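Local atomic coordinates of amine Dehydrogenase (PDB entry 1JMX), a protein that probably oxidises primary amines as one chain of a three-chain, heme c-containing bacterial dehydrogenase. Residues Asp230-Tyr235 and Thr247-Leu253; Asp266-Ile270 and Tyr280-Gln284. All blocks are in the same frame, centred on the assembly; numbering follows the deposited sequence.

Contact 1 of 2, residues Asp230-Tyr235 and Thr247-Leu253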
ATOM      1  N   ASP B 230      19.766 -19.731  -1.828  1.00 38.64           N
ATOM      2  CA  ASP B 230      20.084 -19.206  -3.151  1.00 35.99           C
ATOM      3  C   ASP B 230      18.844 -19.097  -4.049  1.00 32.25           C
ATOM      4  O   ASP B 230      18.205 -20.102  -4.374  1.00 31.52           O
ATOM      5  CB  ASP B 230      21.122 -20.129  -3.804  1.00 40.21           C
ATOM      6  CG  ASP B 230      21.898 -19.455  -4.910  1.00 43.26           C
ATOM      7  OD1 ASP B 230      21.937 -18.202  -4.934  1.00 45.67           O
ATOM      8  OD2 ASP B 230      22.490 -20.182  -5.747  1.00 46.03           O
ATOM      9  N   LEU B 231      18.541 -17.882  -4.487  1.00 27.86           N
ATOM     10  CA  LEU B 231      17.384 -17.653  -5.342  1.00 24.22           C
ATOM     11  C   LEU B 231      17.601 -18.050  -6.790  1.00 21.31           C
ATOM     12  O   LEU B 231      18.500 -17.545  -7.448  1.00 20.24           O
ATOM     13  CB  LEU B 231      16.927 -16.195  -5.261  1.00 25.56           C
ATOM     14  CG  LEU B 231      16.012 -15.847  -4.083  1.00 27.28           C
ATOM     15  CD1 LEU B 231      15.595 -14.375  -4.162  1.00 27.63           C
ATOM     16  CD2 LEU B 231      14.773 -16.756  -4.100  1.00 27.80           C
ATOM     17  N   LEU B 232      16.728 -18.920  -7.291  1.00 19.04           N
ATOM     18  CA  LEU B 232      16.808 -19.405  -8.664  1.00 18.60           C
ATOM     19  C   LEU B 232      15.494 -19.215  -9.427  1.00 18.47           C
ATOM     20  O   LEU B 232      14.417 -19.150  -8.830  1.00 18.14           O
ATOM     21  CB  LEU B 232      17.134 -20.903  -8.664  1.00 18.53           C
ATOM     22  CG  LEU B 232      18.389 -21.383  -7.939  1.00 20.22           C
ATOM     23  CD1 LEU B 232      18.254 -22.849  -7.598  1.00 20.37           C
ATOM     24  CD2 LEU B 232      19.617 -21.137  -8.804  1.00 19.76           C
ATOM     25  N   TYR B 233      15.595 -19.104 -10.747  1.00 16.64           N
ATOM     26  CA  TYR B 233      14.415 -19.002 -11.589  1.00 17.22           C
ATOM     27  C   TYR B 233      14.276 -20.347 -12.281  1.00 17.22           C
ATOM     28  O   TYR B 233      15.267 -20.970 -12.667  1.00 16.86           O
ATOM     29  CB  TYR B 233      14.540 -17.896 -12.633  1.00 15.83           C
ATOM     30  CG  TYR B 233      13.580 -16.746 -12.399  1.00 16.75           C
ATOM     31  CD1 TYR B 233      14.047 -15.507 -11.971  1.00 14.59           C
ATOM     32  CD2 TYR B 233      12.202 -16.909 -12.562  1.00 16.34           C
ATOM     33  CE1 TYR B 233      13.178 -14.465 -11.706  1.00 16.03           C
ATOM     34  CE2 TYR B 233      11.319 -15.863 -12.293  1.00 15.84           C
ATOM     35  CZ  TYR B 233      11.817 -14.645 -11.864  1.00 14.96           C
ATOM     36  OH  TYR B 233      10.973 -13.607 -11.560  1.00 14.91           O
ATOM     37  N   GLY B 234      13.044 -20.815 -12.381  1.00 17.17           N
ATOM     38  CA  GLY B 234      12.792 -22.081 -13.020  1.00 16.26           C
ATOM     39  C   GLY B 234      11.735 -21.954 -14.092  1.00 16.70           C
ATOM     40  O   GLY B 234      11.076 -20.918 -14.244  1.00 17.02           O
ATOM     41  N   TYR B 235      11.577 -23.037 -14.835  1.00 16.42           N
ATOM     42  CA  TYR B 235      10.618 -23.122 -15.910  1.00 17.02           C
ATOM     43  C   TYR B 235       9.891 -24.444 -15.731  1.00 17.88           C
ATOM     44  O   TYR B 235      10.506 -25.493 -15.527  1.00 16.80           O
ATOM     45  CB  TYR B 235      11.346 -23.121 -17.247  1.00 18.28           C
ATOM     46  CG  TYR B 235      10.453 -23.116 -18.456  1.00 20.19           C
ATOM     47  CD1 TYR B 235       9.851 -21.940 -18.886  1.00 20.83           C
ATOM     48  CD2 TYR B 235      10.285 -24.262 -19.228  1.00 20.23           C
ATOM     49  CE1 TYR B 235       9.117 -21.894 -20.064  1.00 23.02           C
ATOM     50  CE2 TYR B 235       9.548 -24.227 -20.411  1.00 23.68           C
ATOM     51  CZ  TYR B 235       8.974 -23.039 -20.825  1.00 23.33           C
ATOM     52  OH  TYR B 235       8.304 -22.964 -22.026  1.00 27.28           O
ATOM     53  N   THR B 247      10.187 -29.529 -15.395  1.00 22.58           N
ATOM     54  CA  THR B 247      10.604 -28.401 -14.574  1.00 22.00           C
ATOM     55  C   THR B 247      12.125 -28.347 -14.603  1.00 23.24           C
ATOM     56  O   THR B 247      12.786 -29.380 -14.752  1.00 23.42           O
ATOM     57  CB  THR B 247      10.189 -28.554 -13.102  1.00 20.78           C
ATOM     58  OG1 THR B 247      10.922 -29.637 -12.516  1.00 19.32           O
ATOM     59  CG2 THR B 247       8.694 -28.806 -12.972  1.00 21.13           C
ATOM     60  N   GLN B 248      12.680 -27.147 -14.465  1.00 22.91           N
ATOM     61  CA  GLN B 248      14.122 -26.990 -14.450  1.00 23.98           C
ATOM     62  C   GLN B 248      14.552 -25.548 -14.231  1.00 23.69           C
ATOM     63  O   GLN B 248      14.038 -24.636 -14.885  1.00 24.88           O
ATOM     64  CB  GLN B 248      14.745 -27.537 -15.739  1.00 26.04           C
ATOM     65  CG  GLN B 248      14.952 -26.537 -16.857  1.00 28.28           C
ATOM     66  CD  GLN B 248      16.313 -26.718 -17.498  1.00 31.27           C
ATOM     67  OE1 GLN B 248      16.517 -27.630 -18.307  1.00 31.82           O
ATOM     68  NE2 GLN B 248      17.272 -25.881 -17.101  1.00 32.34           N
ATOM     69  N   GLU B 249      15.477 -25.345 -13.296  1.00 22.67           N
ATOM     70  CA  GLU B 249      15.995 -24.009 -13.012  1.00 23.00           C
ATOM     71  C   GLU B 249      16.976 -23.632 -14.124  1.00 23.69           C
ATOM     72  O   GLU B 249      17.768 -24.471 -14.568  1.00 24.42           O
ATOM     73  CB  GLU B 249      16.681 -23.975 -11.650  1.00 22.62           C
ATOM     74  CG  GLU B 249      15.745 -24.225 -10.482  1.00 23.24           C
ATOM     75  CD  GLU B 249      15.271 -25.662 -10.399  1.00 25.00           C
ATOM     76  OE1 GLU B 249      16.094 -26.579 -10.612  1.00 28.08           O
ATOM     77  OE2 GLU B 249      14.081 -25.886 -10.110  1.00 24.28           O
ATOM     78  N   PHE B 250      16.910 -22.387 -14.593  1.00 23.39           N
ATOM     79  CA  PHE B 250      17.781 -21.939 -15.682  1.00 23.00           C
ATOM     80  C   PHE B 250      18.679 -20.731 -15.395  1.00 22.87           C
ATOM     81  O   PHE B 250      19.301 -20.191 -16.310  1.00 20.96           O
ATOM     82  CB  PHE B 250      16.951 -21.671 -16.947  1.00 21.39           C
ATOM     83  CG  PHE B 250      15.917 -20.586 -16.786  1.00 19.83           C
ATOM     84  CD1 PHE B 250      16.225 -19.262 -17.093  1.00 19.95           C
ATOM     85  CD2 PHE B 250      14.630 -20.890 -16.352  1.00 19.10           C
ATOM     86  CE1 PHE B 250      15.267 -18.258 -16.971  1.00 19.48           C
ATOM     87  CE2 PHE B 250      13.662 -19.889 -16.228  1.00 18.02           C
ATOM     88  CZ  PHE B 250      13.983 -18.573 -16.538  1.00 18.56           C
ATOM     89  N   ALA B 251      18.753 -20.320 -14.135  1.00 24.52           N
ATOM     90  CA  ALA B 251      19.565 -19.164 -13.774  1.00 25.68           C
ATOM     91  C   ALA B 251      19.404 -18.733 -12.325  1.00 26.21           C
ATOM     92  O   ALA B 251      18.357 -18.941 -11.709  1.00 25.77           O
ATOM     93  CB  ALA B 251      19.206 -17.988 -14.674  1.00 25.61           C
ATOM     94  N   ASP B 252      20.455 -18.129 -11.779  1.00 26.25           N
ATOM     95  CA  ASP B 252      20.375 -17.612 -10.429  1.00 27.44           C
ATOM     96  C   ASP B 252      19.653 -16.280 -10.593  1.00 25.11           C
ATOM     97  O   ASP B 252      19.924 -15.531 -11.532  1.00 23.79           O
ATOM     98  CB  ASP B 252      21.760 -17.388  -9.810  1.00 32.03           C
ATOM     99  CG  ASP B 252      21.672 -16.880  -8.375  1.00 37.50           C
ATOM    100  OD1 ASP B 252      21.870 -15.665  -8.148  1.00 41.50           O
ATOM    101  OD2 ASP B 252      21.357 -17.685  -7.469  1.00 39.73           O
ATOM    102  N   LEU B 253      18.688 -16.031  -9.721  1.00 22.81           N
ATOM    103  CA  LEU B 253      17.903 -14.807  -9.754  1.00 22.74           C
ATOM    104  C   LEU B 253      18.700 -13.542  -9.408  1.00 22.67           C
ATOM    105  O   LEU B 253      19.187 -13.391  -8.284  1.00 22.97           O
ATOM    106  CB  LEU B 253      16.715 -14.955  -8.797  1.00 21.27           C
ATOM    107  CG  LEU B 253      15.535 -13.980  -8.793  1.00 20.90           C
ATOM    108  CD1 LEU B 253      14.424 -14.589  -7.962  1.00 19.85           C
ATOM    109  CD2 LEU B 253      15.928 -12.612  -8.245  1.00 21.00           C
TER
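Backbone bonds join Y233 to both F250 and A251: F250 N donates to Y233 O (2.9 Å), while Y233 N gives a nearly straight bond to A251 O (N-H...O 170°). Two residues stand opposite one, a beta bulge, and the amide N of A251 is buried without a partner. Y235 and Q248 exchange bonds on one side of it, and L253 N reaches L231 O (2.7 Å) on the other. Among the apolar contacts, F250, with CG set between its backbone N and carbonyl carbon (chi1 62°), swings its ring against the facing strand: Y233 CB lies over one face, 4.0 Å from F250 CZ, and G234 O meets the edge, 3.4 Å from F250 CE2. L253 lies alongside L231, CB to CB 3.8 Å, and its CG approaches the CD1-CE1 side of the Y233 ring obliquely. Of the charged groups, D230 OD1 comes within 2.7 Å of D252 OD2, and R218 forms a salt bridge with D230 that may offset the crowding of acids; E249, touching L232, is held by Y214 and R189. The chain turns a corner at A251, in the hairpin of strands 230-239 and 245-250, part of an antiparallel sheet consistent with a seven-bladed beta-propeller.

Contact 2 of 2, residues Asp266-Ile270 and Tyr280-Gln284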
ATOM      1  N   ASP B 266      14.821 -22.163 -31.320  1.00 27.96           N
ATOM      2  CA  ASP B 266      15.828 -22.852 -30.522  1.00 27.95           C
ATOM      3  C   ASP B 266      15.248 -22.943 -29.116  1.00 28.60           C
ATOM      4  O   ASP B 266      15.181 -21.946 -28.382  1.00 29.09           O
ATOM      5  CB  ASP B 266      17.174 -22.118 -30.518  1.00 28.43           C
ATOM      6  CG  ASP B 266      18.255 -22.862 -29.723  1.00 28.21           C
ATOM      7  OD1 ASP B 266      19.346 -22.297 -29.538  1.00 30.43           O
ATOM      8  OD2 ASP B 266      18.037 -24.002 -29.269  1.00 30.66           O
ATOM      9  N   PRO B 267      14.777 -24.144 -28.742  1.00 28.02           N
ATOM     10  CA  PRO B 267      14.175 -24.455 -27.444  1.00 27.79           C
ATOM     11  C   PRO B 267      15.144 -24.382 -26.276  1.00 27.31           C
ATOM     12  O   PRO B 267      14.726 -24.378 -25.122  1.00 27.87           O
ATOM     13  CB  PRO B 267      13.660 -25.876 -27.649  1.00 28.48           C
ATOM     14  CG  PRO B 267      14.673 -26.456 -28.575  1.00 29.09           C
ATOM     15  CD  PRO B 267      14.813 -25.345 -29.594  1.00 27.87           C
ATOM     16  N   ASN B 268      16.438 -24.364 -26.566  1.00 25.69           N
ATOM     17  CA  ASN B 268      17.423 -24.286 -25.499  1.00 25.28           C
ATOM     18  C   ASN B 268      17.562 -22.840 -25.007  1.00 23.88           C
ATOM     19  O   ASN B 268      18.293 -22.555 -24.059  1.00 24.01           O
ATOM     20  CB  ASN B 268      18.769 -24.823 -25.975  1.00 27.08           C
ATOM     21  CG  ASN B 268      19.834 -24.737 -24.904  1.00 29.42           C
ATOM     22  OD1 ASN B 268      19.827 -25.511 -23.943  1.00 31.40           O
ATOM     23  ND2 ASN B 268      20.730 -23.760 -25.036  1.00 31.00           N
ATOM     24  N   GLN B 269      16.856 -21.928 -25.659  1.00 22.00           N
ATOM     25  CA  GLN B 269      16.910 -20.537 -25.274  1.00 21.11           C
ATOM     26  C   GLN B 269      15.566 -20.117 -24.724  1.00 20.35           C
ATOM     27  O   GLN B 269      14.535 -20.351 -25.349  1.00 19.77           O
ATOM     28  CB  GLN B 269      17.251 -19.664 -26.474  1.00 22.06           C
ATOM     29  CG  GLN B 269      18.573 -19.991 -27.140  1.00 24.31           C
ATOM     30  CD  GLN B 269      18.849 -19.080 -28.319  1.00 26.91           C
ATOM     31  OE1 GLN B 269      17.920 -18.617 -28.994  1.00 28.92           O
ATOM     32  NE2 GLN B 269      20.129 -18.809 -28.574  1.00 28.20           N
ATOM     33  N   ILE B 270      15.589 -19.543 -23.526  1.00 20.78           N
ATOM     34  CA  ILE B 270      14.385 -19.046 -22.883  1.00 20.96           C
ATOM     35  C   ILE B 270      14.537 -17.530 -22.685  1.00 19.14           C
ATOM     36  O   ILE B 270      15.602 -17.043 -22.288  1.00 18.82           O
ATOM     37  CB  ILE B 270      14.110 -19.758 -21.533  1.00 22.70           C
ATOM     38  CG1 ILE B 270      12.730 -19.344 -20.998  1.00 23.59           C
ATOM     39  CG2 ILE B 270      15.214 -19.448 -20.528  1.00 23.64           C
ATOM     40  CD1 ILE B 270      12.303 -20.082 -19.778  1.00 23.59           C
ATOM     41  N   TYR B 280      18.420 -16.505 -21.995  1.00 17.28           N
ATOM     42  CA  TYR B 280      19.174 -17.512 -21.261  1.00 18.64           C
ATOM     43  C   TYR B 280      19.422 -18.806 -22.004  1.00 20.79           C
ATOM     44  O   TYR B 280      18.623 -19.225 -22.844  1.00 21.87           O
ATOM     45  CB  TYR B 280      18.474 -17.867 -19.952  1.00 16.82           C
ATOM     46  CG  TYR B 280      18.580 -16.804 -18.910  1.00 15.94           C
ATOM     47  CD1 TYR B 280      17.706 -15.721 -18.907  1.00 14.97           C
ATOM     48  CD2 TYR B 280      19.569 -16.858 -17.942  1.00 14.56           C
ATOM     49  CE1 TYR B 280      17.820 -14.712 -17.965  1.00 15.50           C
ATOM     50  CE2 TYR B 280      19.694 -15.855 -16.995  1.00 16.10           C
ATOM     51  CZ  TYR B 280      18.817 -14.783 -17.013  1.00 16.25           C
ATOM     52  OH  TYR B 280      18.957 -13.776 -16.097  1.00 16.00           O
ATOM     53  N   ASP B 281      20.502 -19.473 -21.614  1.00 21.62           N
ATOM     54  CA  ASP B 281      20.880 -20.756 -22.172  1.00 22.30           C
ATOM     55  C   ASP B 281      20.402 -21.743 -21.112  1.00 22.33           C
ATOM     56  O   ASP B 281      20.923 -21.747 -20.003  1.00 21.39           O
ATOM     57  CB  ASP B 281      22.401 -20.826 -22.306  1.00 23.97           C
ATOM     58  CG  ASP B 281      22.863 -22.041 -23.068  1.00 24.22           C
ATOM     59  OD1 ASP B 281      22.515 -23.173 -22.672  1.00 22.76           O
ATOM     60  OD2 ASP B 281      23.583 -21.854 -24.069  1.00 25.98           O
ATOM     61  N   LEU B 282      19.374 -22.528 -21.430  1.00 24.45           N
ATOM     62  CA  LEU B 282      18.821 -23.502 -20.480  1.00 26.34           C
ATOM     63  C   LEU B 282      19.836 -24.547 -20.030  1.00 28.40           C
ATOM     64  O   LEU B 282      19.949 -24.848 -18.841  1.00 29.35           O
ATOM     65  CB  LEU B 282      17.620 -24.248 -21.078  1.00 26.07           C
ATOM     66  CG  LEU B 282      16.182 -23.734 -21.025  1.00 25.50           C
ATOM     67  CD1 LEU B 282      15.747 -23.469 -19.596  1.00 25.26           C
ATOM     68  CD2 LEU B 282      16.066 -22.503 -21.865  1.00 27.73           C
ATOM     69  N   LYS B 283      20.512 -25.152 -21.002  1.00 30.96           N
ATOM     70  CA  LYS B 283      21.507 -26.188 -20.735  1.00 33.58           C
ATOM     71  C   LYS B 283      22.584 -25.661 -19.778  1.00 32.81           C
ATOM     72  O   LYS B 283      22.788 -26.208 -18.683  1.00 32.77           O
ATOM     73  CB  LYS B 283      22.137 -26.657 -22.064  1.00 36.16           C
ATOM     74  CG  LYS B 283      23.143 -27.809 -21.935  1.00 41.08           C
ATOM     75  CD  LYS B 283      23.798 -28.170 -23.288  1.00 44.20           C
ATOM     76  CE  LYS B 283      25.107 -27.403 -23.570  1.00 46.25           C
ATOM     77  NZ  LYS B 283      26.275 -27.877 -22.740  1.00 47.31           N
ATOM     78  N   GLN B 284      23.202 -24.547 -20.168  1.00 32.29           N
ATOM     79  CA  GLN B 284      24.266 -23.929 -19.381  1.00 32.31           C
ATOM     80  C   GLN B 284      23.813 -23.126 -18.172  1.00 31.25           C
ATOM     81  O   GLN B 284      24.647 -22.742 -17.353  1.00 31.51           O
ATOM     82  CB  GLN B 284      25.148 -23.054 -20.272  1.00 34.15           C
ATOM     83  CG  GLN B 284      25.841 -23.825 -21.394  1.00 38.73           C
ATOM     84  CD  GLN B 284      27.007 -23.057 -22.003  1.00 41.38           C
ATOM     85  OE1 GLN B 284      28.175 -23.306 -21.663  1.00 43.54           O
ATOM     86  NE2 GLN B 284      26.701 -22.116 -22.899  1.00 42.40           N
TER
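The amide of N268 bridges to the other segment with both of its ends: OD1 accepts from K283 N (3.0 Å) and ND2 donates to D281 OD1 (3.0 Å). With chi1 at 179°, placing CG anti to the backbone N, the amide extends across, 78° from the D281 carboxylate plane, and meets OD1 from above that plane. Q284 N reaches the same oxygen from the opposite face (2.9 Å), an Asx motif that ties D281 to the turn beyond it. The main chain adds a nearly straight bond from L282 N to N268 O (2.8 Å) and the paired bonds of I270 with Y280. L282 CD2 presses on I270 CB at 3.4 Å, tighter than usual, and I270 CG2 touches Y280 CB. Trimming N268 to an alanine is likely to leave K283 N without its acceptor and D281 OD1 with one donor fewer. Further out, D266 positions N268: its OD2 takes N268 N in an Asx turn, within a type I turn closed by Q269 N to D266 O. Y280 OH is hydrogen-bonded to Y257 OH. With two N-H groups on D281 OD1, the carboxylate is likely to favour its charged form and its rotation is restrained.

Contacts 1 and 2 follow each other along the chain and sit on neighbouring antiparallel sheets, their centres about 12 Å apart. Each ties the two strands of one hairpin, and both are partly buried, with exposed residues at their margins. Contact 1 buries about twice the surface of contact 2 (671 against 347 Å²) and relies more on aromatic and leucine side chains, whereas contact 2 closes its open end with an amide-carboxylate network. They meet along a mainly apolar seam: the F250 and Y280 rings pack edge-to-face, A251 CB touches Y280 CE2, and Y235 CD1 lies 3.2 Å from I270 CD1. L282 also packs on F250, and Q248 NE2 makes a weak hydrogen bond to L282 O.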